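Probable manganase-dependent inorganic pyrophosphatase (Clostridium perfringens, PDB 3L31) probably hydrolyses inorganic pyrophosphate as a family II enzyme, its regulatory region, the part described here, binding the inhibitor AMP through CBS domains. Local coordinates at residues A[5-10]-A[196-201]; A[71-76]-A[94-99]; A[215-220]-A[230-235]. All coordinates share one frame; numbering follows the deposited sequence.

Interaction 1 of 3, residues A[5-10]-A[196-201]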
loop_
_atom_site.group_PDB
_atom_site.type_symbol
_atom_site.label_atom_id
_atom_site.label_comp_id
_atom_site.label_asym_id
_atom_site.label_seq_id
_atom_site.Cartn_x
_atom_site.Cartn_y
_atom_site.Cartn_z
ATOM N N LYS A 5 33.548 11.419 -18.370
ATOM C CA LYS A 5 33.244 10.197 -17.611
ATOM C C LYS A 5 32.122 10.443 -16.585
ATOM O O LYS A 5 31.758 11.585 -16.300
ATOM C CB LYS A 5 34.507 9.682 -16.904
ATOM C CG LYS A 5 35.533 9.090 -17.862
ATOM C CD LYS A 5 36.926 8.990 -17.245
ATOM C CE LYS A 5 37.841 8.127 -18.109
ATOM N NZ LYS A 5 39.267 8.595 -18.058
ATOM N N VAL A 6 31.588 9.372 -16.017
ATOM C CA VAL A 6 30.488 9.504 -15.038
ATOM C C VAL A 6 30.822 10.391 -13.838
ATOM O O VAL A 6 29.985 11.167 -13.383
ATOM C CB VAL A 6 29.987 8.136 -14.531
ATOM C CG1 VAL A 6 29.240 8.294 -13.202
ATOM C CG2 VAL A 6 29.112 7.488 -15.596
ATOM N N GLU A 7 32.048 10.294 -13.344
ATOM C CA GLU A 7 32.462 11.103 -12.177
ATOM C C GLU A 7 32.475 12.600 -12.491
ATOM O O GLU A 7 32.378 13.439 -11.590
ATOM C CB GLU A 7 33.816 10.652 -11.611
ATOM C CG GLU A 7 35.036 10.923 -12.502
ATOM C CD GLU A 7 36.275 10.109 -12.086
ATOM O OE1 GLU A 7 36.117 9.080 -11.391
ATOM O OE2 GLU A 7 37.405 10.493 -12.441
ATOM N N ASP A 8 32.538 12.912 -13.782
ATOM C CA ASP A 8 32.580 14.304 -14.259
ATOM C C ASP A 8 31.192 14.948 -14.180
ATOM O O ASP A 8 31.054 16.170 -14.288
ATOM C CB ASP A 8 33.158 14.398 -15.697
ATOM C CG ASP A 8 34.570 13.777 -15.816
ATOM O OD1 ASP A 8 35.228 13.598 -14.777
ATOM O OD2 ASP A 8 35.005 13.451 -16.936
ATOM N N LEU A 9 30.176 14.112 -13.961
ATOM C CA LEU A 9 28.787 14.569 -13.865
ATOM C C LEU A 9 28.433 14.966 -12.448
ATOM O O LEU A 9 29.210 14.757 -11.517
ATOM C CB LEU A 9 27.800 13.500 -14.351
ATOM C CG LEU A 9 27.682 13.292 -15.860
ATOM C CD1 LEU A 9 26.763 12.116 -16.188
ATOM C CD2 LEU A 9 27.176 14.565 -16.502
ATOM N N GLU A 10 27.246 15.553 -12.309
ATOM C CA GLU A 10 26.685 15.916 -10.998
ATOM C C GLU A 10 25.486 15.024 -10.740
ATOM O O GLU A 10 24.467 15.136 -11.414
ATOM C CB GLU A 10 26.278 17.405 -10.925
ATOM C CG GLU A 10 26.189 17.981 -9.477
ATOM C CD GLU A 10 26.106 19.527 -9.420
ATOM O OE1 GLU A 10 26.451 20.204 -10.416
ATOM O OE2 GLU A 10 25.695 20.066 -8.368
ATOM N N VAL A 196 26.499 1.498 -12.950
ATOM C CA VAL A 196 27.365 2.330 -13.779
ATOM C C VAL A 196 28.617 2.675 -12.983
ATOM O O VAL A 196 28.521 2.868 -11.780
ATOM C CB VAL A 196 26.577 3.583 -14.247
ATOM C CG1 VAL A 196 27.448 4.802 -14.298
ATOM C CG2 VAL A 196 25.965 3.332 -15.600
ATOM N N SER A 197 29.781 2.691 -13.644
ATOM C CA SER A 197 31.087 2.991 -12.976
ATOM C C SER A 197 31.459 4.461 -13.036
ATOM O O SER A 197 31.146 5.165 -13.991
ATOM C CB SER A 197 32.253 2.208 -13.605
ATOM O OG SER A 197 32.155 0.825 -13.348
ATOM N N THR A 198 32.153 4.915 -12.011
ATOM C CA THR A 198 32.608 6.304 -11.989
ATOM C C THR A 198 33.386 6.651 -13.265
ATOM O O THR A 198 33.350 7.787 -13.743
ATOM C CB THR A 198 33.476 6.607 -10.756
ATOM O OG1 THR A 198 34.337 5.484 -10.479
ATOM C CG2 THR A 198 32.583 6.902 -9.559
ATOM N N ASP A 199 34.032 5.648 -13.843
ATOM C CA ASP A 199 34.931 5.887 -14.961
ATOM C C ASP A 199 34.370 5.539 -16.339
ATOM O O ASP A 199 35.085 5.654 -17.316
ATOM C CB ASP A 199 36.245 5.142 -14.763
ATOM C CG ASP A 199 36.962 5.530 -13.456
ATOM O OD1 ASP A 199 36.317 5.520 -12.374
ATOM O OD2 ASP A 199 38.177 5.830 -13.508
ATOM N N ASP A 200 33.106 5.135 -16.433
ATOM C CA ASP A 200 32.522 4.844 -17.742
ATOM C C ASP A 200 32.351 6.166 -18.473
ATOM O O ASP A 200 32.054 7.194 -17.857
ATOM C CB ASP A 200 31.151 4.133 -17.640
ATOM C CG ASP A 200 31.245 2.657 -17.191
ATOM O OD1 ASP A 200 32.317 2.024 -17.341
ATOM O OD2 ASP A 200 30.223 2.131 -16.685
ATOM N N LEU A 201 32.515 6.129 -19.794
ATOM C CA LEU A 201 32.305 7.318 -20.624
ATOM C C LEU A 201 30.840 7.628 -20.682
ATOM O O LEU A 201 30.025 6.752 -20.944
ATOM C CB LEU A 201 32.805 7.139 -22.077
ATOM C CG LEU A 201 34.296 6.903 -22.392
ATOM C CD1 LEU A 201 34.492 7.151 -23.884
ATOM C CD2 LEU A 201 35.225 7.785 -21.567
#
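V6 meets the turn S197–D200 with both its backbone and its side chain. Its N-H donates to D200 O at 2.9 Å. One residue on, E7 N donates to T198 O, also at 2.9 Å. Two consecutive amides of the short 3-10 turn 6-8 thus use two carbonyls of a type I beta turn, and K5 CA adds a CA-H...O contact to D200 O. Each partner is also braced internally: K5 N donates to D8 OD2, and S197 N reaches D200 OD2 at 3.1 Å from above the carboxylate plane, so the aspartates serve as acceptors for amides of their own loops. T198 OG1 donates to D199 OD1. E7 OE1 lies 3.7 Å from that same D199 OD1, a proximity of like charges that the T198 hydroxyl probably eases. Beneath the polar layer the apolar V6, short and without a polar end, suits a place against V196, V205 and V219. Its CG2 presses on V196 CG1 at 3.4 Å, tighter than usual van der Waals contact. The N-terminal loop of one CBS sequence range is thereby joined to the other: V6 and V196 both pack on V205 of helix 202-210 and V219 of strand 217-220, strand 196-197 pairs in parallel with 217-220, and L201 is the N-cap residue of helix 202-210.

Interaction 2 of 3, residues A[71-76]-A[94-99]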
loop_
_atom_site.group_PDB
_atom_site.type_symbol
_atom_site.label_atom_id
_atom_site.label_comp_id
_atom_site.label_asym_id
_atom_site.label_seq_id
_atom_site.Cartn_x
_atom_site.Cartn_y
_atom_site.Cartn_z
ATOM N N LYS A 71 8.374 -15.312 5.543
ATOM C CA LYS A 71 9.207 -15.355 4.342
ATOM C C LYS A 71 10.135 -14.176 4.271
ATOM O O LYS A 71 11.251 -14.293 3.814
ATOM C CB LYS A 71 8.333 -15.345 3.093
ATOM C CG LYS A 71 7.725 -16.735 2.753
ATOM C CD LYS A 71 6.821 -16.608 1.538
ATOM C CE LYS A 71 5.428 -17.161 1.819
ATOM N NZ LYS A 71 5.251 -18.566 1.300
ATOM N N SER A 72 9.660 -13.025 4.719
ATOM C CA SER A 72 10.493 -11.826 4.750
ATOM C C SER A 72 11.394 -11.767 5.990
ATOM O O SER A 72 12.258 -10.881 6.119
ATOM C CB SER A 72 9.614 -10.587 4.754
ATOM O OG SER A 72 8.686 -10.606 5.817
ATOM N N ALA A 73 11.162 -12.691 6.916
ATOM C CA ALA A 73 11.817 -12.630 8.221
ATOM C C ALA A 73 11.723 -11.239 8.861
ATOM O O ALA A 73 12.711 -10.666 9.358
ATOM C CB ALA A 73 13.269 -13.070 8.114
ATOM N N THR A 74 10.531 -10.683 8.839
ATOM C CA THR A 74 10.353 -9.371 9.444
ATOM C C THR A 74 10.703 -9.490 10.932
ATOM O O THR A 74 10.308 -10.430 11.622
ATOM C CB THR A 74 8.891 -8.793 9.252
ATOM O OG1 THR A 74 8.626 -8.643 7.854
ATOM C CG2 THR A 74 8.786 -7.426 9.904
ATOM N N SER A 75 11.427 -8.506 11.411
ATOM C CA SER A 75 11.897 -8.487 12.786
ATOM C C SER A 75 10.887 -7.740 13.650
ATOM O O SER A 75 10.164 -6.842 13.174
ATOM C CB SER A 75 13.221 -7.751 12.876
ATOM O OG SER A 75 13.001 -6.348 12.692
ATOM N N LEU A 76 10.853 -8.129 14.911
ATOM C CA LEU A 76 10.033 -7.465 15.909
ATOM C C LEU A 76 10.286 -5.949 15.958
ATOM O O LEU A 76 9.344 -5.192 16.171
ATOM C CB LEU A 76 10.245 -8.084 17.306
ATOM C CG LEU A 76 9.357 -7.554 18.428
ATOM C CD1 LEU A 76 7.911 -7.779 18.001
ATOM C CD2 LEU A 76 9.608 -8.190 19.813
ATOM N N ARG A 94 12.874 -16.354 19.640
ATOM C CA ARG A 94 12.146 -16.409 18.375
ATOM C C ARG A 94 12.499 -15.209 17.514
ATOM O O ARG A 94 12.084 -14.093 17.831
ATOM C CB ARG A 94 10.643 -16.381 18.622
ATOM C CG ARG A 94 9.852 -15.756 17.463
ATOM C CD ARG A 94 8.355 -15.921 17.607
ATOM N NE ARG A 94 8.035 -17.153 18.314
ATOM C CZ ARG A 94 7.969 -18.345 17.737
ATOM N NH1 ARG A 94 8.213 -18.465 16.442
ATOM N NH2 ARG A 94 7.671 -19.417 18.461
ATOM N N LYS A 95 13.219 -15.389 16.423
ATOM C CA LYS A 95 13.432 -14.230 15.536
ATOM C C LYS A 95 12.301 -14.078 14.465
ATOM O O LYS A 95 11.984 -12.952 14.028
ATOM C CB LYS A 95 14.835 -14.262 14.908
ATOM C CG LYS A 95 15.988 -14.193 15.956
ATOM C CD LYS A 95 15.649 -13.196 17.121
ATOM C CE LYS A 95 16.854 -12.880 18.047
ATOM N NZ LYS A 95 17.477 -14.105 18.638
ATOM N N VAL A 96 11.676 -15.210 14.122
ATOM C CA VAL A 96 10.658 -15.266 13.065
ATOM C C VAL A 96 9.250 -15.575 13.617
ATOM O O VAL A 96 9.098 -16.312 14.578
ATOM C CB VAL A 96 11.124 -16.222 11.937
ATOM C CG1 VAL A 96 10.033 -16.517 10.944
ATOM C CG2 VAL A 96 12.307 -15.572 11.201
ATOM N N PHE A 97 8.259 -14.877 13.078
ATOM C CA PHE A 97 6.818 -15.115 13.376
ATOM C C PHE A 97 6.272 -15.942 12.199
ATOM O O PHE A 97 6.191 -15.473 11.062
ATOM C CB PHE A 97 6.058 -13.792 13.589
ATOM C CG PHE A 97 6.734 -12.882 14.573
ATOM C CD1 PHE A 97 6.682 -13.146 15.905
ATOM C CD2 PHE A 97 7.506 -11.814 14.142
ATOM C CE1 PHE A 97 7.352 -12.370 16.814
ATOM C CE2 PHE A 97 8.189 -11.026 15.037
ATOM C CZ PHE A 97 8.109 -11.305 16.372
ATOM N N PRO A 98 5.957 -17.200 12.464
ATOM C CA PRO A 98 5.872 -18.095 11.280
ATOM C C PRO A 98 4.506 -18.196 10.665
ATOM O O PRO A 98 4.422 -18.787 9.617
ATOM C CB PRO A 98 6.213 -19.486 11.812
ATOM C CG PRO A 98 6.037 -19.432 13.293
ATOM C CD PRO A 98 6.289 -17.901 13.699
ATOM N N GLY A 99 3.462 -17.681 11.320
ATOM C CA GLY A 99 2.078 -18.029 10.943
ATOM C C GLY A 99 1.372 -16.974 10.107
ATOM O O GLY A 99 2.020 -16.250 9.348
HETATM O O HOH W 1 9.224 -12.508 10.895
HETATM O O HOH W 2 12.380 -10.698 15.585
#
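A73 and V96 make the first touch, A73 CB lying 4.1 Å from V96 CG2 in a light apolar contact between two side chains. Just before it, helix 68-71 runs out: K71 makes a salt bridge with D65, and S72 OG, bonded to I68 O, accepts a hydrogen bond from T74 OG1 at 2.8 Å. A73 then takes a positive phi (48°) and closes the helix with a Schellman motif, and its single methyl is what V96 CG2 meets. T74, which is buried, turns its side chain to I79 and to the loop S181–P183, while its carbonyl is turned to the 94-99 loop. A water near T74 O and F97 N makes at most a doubtful bridge, since its leg to F97 N is weak and its approach to T74 O is too short to be sound; no direct hydrogen bond joins the two segments.

S75 is the N-cap of helix 76-82, its OG accepting from N78 N. The segment is therefore a helix-to-helix connection, one helix ended by a Schellman turn and the next begun by a serine cap, and it runs beside the loop between strands 86-89 and 101-103 of the DRTGG domain. Serine suits the cap because its short hydroxyl can turn back to an amide of the first turn.

At L76 the backbone N donates to a second water, which in turn donates to K95 O at 2.8 Å, and the water-mediated link between the segments rests on this one. The same L76 N lies in the plane of the F97 ring, at its edge. With CG anti to the backbone N (chi1 -175°), L76 brings CD1 to 3.9 Å from F97 CZ, and L76 CB is nearly as close to that ring carbon. The two side chains cross at a slant, and F97 also packs on I79 of helix 76-82 and on S139.

Interaction 3 of 3, residues A[215-220]-A[230-235]. With AMP (adenosine monophosphate), chain C.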
loop_
_atom_site.group_PDB
_atom_site.type_symbol
_atom_site.label_atom_id
_atom_site.label_comp_id
_atom_site.label_asym_id
_atom_site.label_seq_id
_atom_site.Cartn_x
_atom_site.Cartn_y
_atom_site.Cartn_z
ATOM N N SER A 215 14.367 4.183 -13.635
ATOM C CA SER A 215 14.456 5.585 -13.200
ATOM C C SER A 215 15.892 5.938 -12.871
ATOM O O SER A 215 16.410 6.935 -13.328
ATOM C CB SER A 215 13.539 5.871 -12.002
ATOM O OG SER A 215 12.145 5.715 -12.290
ATOM N N ASN A 216 16.555 5.076 -12.125
ATOM C CA ASN A 216 17.913 5.338 -11.675
ATOM C C ASN A 216 18.872 4.139 -11.832
ATOM O O ASN A 216 18.467 2.991 -11.774
ATOM C CB ASN A 216 17.889 5.763 -10.186
ATOM C CG ASN A 216 17.119 7.076 -9.944
ATOM O OD1 ASN A 216 17.481 8.096 -10.488
ATOM N ND2 ASN A 216 16.086 7.039 -9.119
ATOM N N TYR A 217 20.162 4.454 -11.959
ATOM C CA TYR A 217 21.235 3.485 -12.053
ATOM C C TYR A 217 22.270 3.783 -11.003
ATOM O O TYR A 217 22.793 4.910 -10.936
ATOM C CB TYR A 217 21.873 3.541 -13.450
ATOM C CG TYR A 217 20.861 3.299 -14.547
ATOM C CD1 TYR A 217 20.759 2.047 -15.184
ATOM C CD2 TYR A 217 20.005 4.287 -14.939
ATOM C CE1 TYR A 217 19.794 1.818 -16.186
ATOM C CE2 TYR A 217 19.035 4.057 -15.913
ATOM C CZ TYR A 217 18.959 2.817 -16.558
ATOM O OH TYR A 217 17.990 2.592 -17.552
ATOM N N PRO A 218 22.559 2.793 -10.146
ATOM C CA PRO A 218 23.581 2.973 -9.131
ATOM C C PRO A 218 24.929 3.155 -9.739
ATOM O O PRO A 218 25.278 2.470 -10.699
ATOM C CB PRO A 218 23.542 1.651 -8.327
ATOM C CG PRO A 218 22.822 0.696 -9.170
ATOM C CD PRO A 218 21.865 1.509 -9.993
ATOM N N VAL A 219 25.681 4.063 -9.135
ATOM C CA VAL A 219 27.035 4.413 -9.567
ATOM C C VAL A 219 27.975 3.800 -8.615
ATOM O O VAL A 219 27.817 4.011 -7.421
ATOM C CB VAL A 219 27.263 5.927 -9.544
ATOM C CG1 VAL A 219 28.728 6.237 -9.616
ATOM C CG2 VAL A 219 26.521 6.572 -10.702
ATOM N N ILE A 220 28.938 3.032 -9.126
ATOM C CA ILE A 220 29.908 2.344 -8.274
ATOM C C ILE A 220 31.327 2.769 -8.612
ATOM O O ILE A 220 31.674 2.990 -9.778
ATOM C CB ILE A 220 29.790 0.790 -8.354
ATOM C CG1 ILE A 220 29.994 0.274 -9.777
ATOM C CG2 ILE A 220 28.404 0.295 -7.820
ATOM C CD1 ILE A 220 30.329 -1.235 -9.824
ATOM N N ILE A 230 22.515 7.671 -10.712
ATOM C CA ILE A 230 22.358 8.582 -11.827
ATOM C C ILE A 230 21.058 8.378 -12.592
ATOM O O ILE A 230 20.548 7.273 -12.709
ATOM C CB ILE A 230 23.518 8.385 -12.826
ATOM C CG1 ILE A 230 24.686 9.277 -12.453
ATOM C CG2 ILE A 230 23.125 8.827 -14.203
ATOM C CD1 ILE A 230 24.682 10.582 -13.249
ATOM N N ALA A 231 20.531 9.451 -13.147
ATOM C CA ALA A 231 19.371 9.313 -14.021
ATOM C C ALA A 231 19.643 9.984 -15.344
ATOM O O ALA A 231 20.602 10.725 -15.480
ATOM C CB ALA A 231 18.139 9.870 -13.359
ATOM N N ARG A 232 18.815 9.646 -16.327
ATOM C CA ARG A 232 18.844 10.265 -17.649
ATOM C C ARG A 232 18.987 11.779 -17.499
ATOM O O ARG A 232 19.652 12.438 -18.292
ATOM C CB ARG A 232 17.583 9.909 -18.469
ATOM C CG ARG A 232 17.676 8.556 -19.164
ATOM C CD ARG A 232 16.347 8.003 -19.683
ATOM N NE ARG A 232 16.384 6.536 -19.773
ATOM C CZ ARG A 232 16.098 5.720 -18.743
ATOM N NH1 ARG A 232 15.738 6.232 -17.563
ATOM N NH2 ARG A 232 16.172 4.394 -18.870
ATOM N N PHE A 233 18.384 12.299 -16.437
ATOM C CA PHE A 233 18.325 13.747 -16.173
ATOM C C PHE A 233 19.690 14.382 -15.923
ATOM O O PHE A 233 19.861 15.573 -16.095
ATOM C CB PHE A 233 17.406 14.050 -14.972
ATOM C CG PHE A 233 17.480 15.487 -14.493
ATOM C CD1 PHE A 233 16.609 16.457 -15.000
ATOM C CD2 PHE A 233 18.410 15.874 -13.535
ATOM C CE1 PHE A 233 16.662 17.784 -14.555
ATOM C CE2 PHE A 233 18.473 17.211 -13.088
ATOM C CZ PHE A 233 17.594 18.158 -13.596
ATOM N N HIS A 234 20.651 13.581 -15.498
ATOM C CA HIS A 234 21.975 14.091 -15.152
ATOM C C HIS A 234 22.835 14.061 -16.403
ATOM O O HIS A 234 24.043 14.306 -16.350
ATOM C CB HIS A 234 22.629 13.248 -14.057
ATOM C CG HIS A 234 21.946 13.325 -12.728
ATOM N ND1 HIS A 234 21.314 12.242 -12.154
ATOM C CD2 HIS A 234 21.819 14.345 -11.848
ATOM C CE1 HIS A 234 20.821 12.595 -10.980
ATOM N NE2 HIS A 234 21.113 13.865 -10.770
ATOM N N LEU A 235 22.180 13.749 -17.520
ATOM C CA LEU A 235 22.812 13.738 -18.854
ATOM C C LEU A 235 22.289 14.886 -19.730
ATOM O O LEU A 235 23.044 15.786 -20.095
ATOM C CB LEU A 235 22.561 12.396 -19.576
ATOM C CG LEU A 235 22.785 11.098 -18.770
ATOM C CD1 LEU A 235 22.403 9.882 -19.599
ATOM C CD2 LEU A 235 24.224 10.966 -18.279
HETATM P P AMP C . 11.786 1.623 -11.791
HETATM O O1P AMP C . 12.030 2.116 -13.173
HETATM O O2P AMP C . 12.804 2.210 -10.874
HETATM O O3P AMP C . 10.351 1.780 -11.330
HETATM O "O5'" AMP C . 12.134 0.023 -11.713
HETATM C "C5'" AMP C . 11.360 -1.003 -12.387
HETATM C "C4'" AMP C . 11.738 -2.394 -11.854
HETATM O "O4'" AMP C . 13.139 -2.612 -12.073
HETATM C "C3'" AMP C . 11.612 -2.486 -10.346
HETATM O "O3'" AMP C . 11.426 -3.844 -9.942
HETATM C "C2'" AMP C . 12.959 -2.016 -9.808
HETATM O "O2'" AMP C . 13.282 -2.605 -8.546
HETATM C "C1'" AMP C . 13.917 -2.545 -10.865
HETATM N N9 AMP C . 15.088 -1.677 -11.108
HETATM C C8 AMP C . 15.117 -0.360 -10.841
HETATM N N7 AMP C . 16.299 0.195 -11.176
HETATM C C5 AMP C . 17.052 -0.807 -11.663
HETATM C C6 AMP C . 18.420 -0.912 -12.207
HETATM N N6 AMP C . 19.171 0.205 -12.264
HETATM N N1 AMP C . 18.874 -2.129 -12.630
HETATM C C2 AMP C . 18.073 -3.210 -12.543
HETATM N N3 AMP C . 16.808 -3.190 -12.060
HETATM C C4 AMP C . 16.249 -2.037 -11.643
HETATM O O HOH W 3 15.997 8.349 -15.730
#
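With CG anti to the carbonyl carbon (chi1 -57°), Y217 swings its ring so that the OH end comes to R232 NH2, 2.9 Å away; R232, extended from CG to NE, lays that nitrogen near the ring plane, at the edge. The guanidinium is turned 64° from the ring. Neighbours fix both ends: Y217 OH is hydrogen-bonded to T212 OG1, while R232 donates to Y214 O through NH1 and to M209 O through NH2. A long, many-donor arginine suits this task of collecting carbonyls.

Alongside, Y217 and I230 form an antiparallel hydrogen-bonded pair, Y217 N to I230 O at 2.9 Å and I230 N to Y217 O at 2.8 Å. V219 CG2 packs on I230 CG1, while A231 CB touches both S215 O and N216 OD1, each 3.4 Å away; N216 ND2 is hydrogen-bonded to S37 OG. A water receives the R232 amide and donates to S215 O.

The residues leading into the strand also bind AMP. N216 O accepts from adenine N6 at 2.9 Å and S215 N donates to phosphate O1P at 3.2 Å. This segment's two bonds to AMP are through its backbone; side chains of S52, N55 and T189, and K36 of the second subunit, add others. H234 ND1 ties its ring back to A231 N, beside the backbone bond H234 N to A231 O. Strand 217-220 is the middle one of its sheet, between 196-197 and 226-230; M209 of helix 202-210 packs on Y217 and I230, and R213 of the second subunit packs on A231, F233 and H234.

From the N terminus, the chain enters interaction 1 at 5-10, but that contact closes only at 196-201, making a loop of 185 residues. Nested inside it is interaction 2, a short loop tying the helix connection 71-76 to the 94-99 loop of the DRTGG region; the centres of the two lie about 41 Å apart, on opposite sides of the chain's centre. Interaction 3 follows in series, 215-220 closing with 230-235. It adjoins interaction 1, centres about 10 Å apart, because strands 196-197 and 217-220 are neighbours in one sheet. The N-terminal segment and the last modelled residues meet at this CBS domain, with L9 packing against H234.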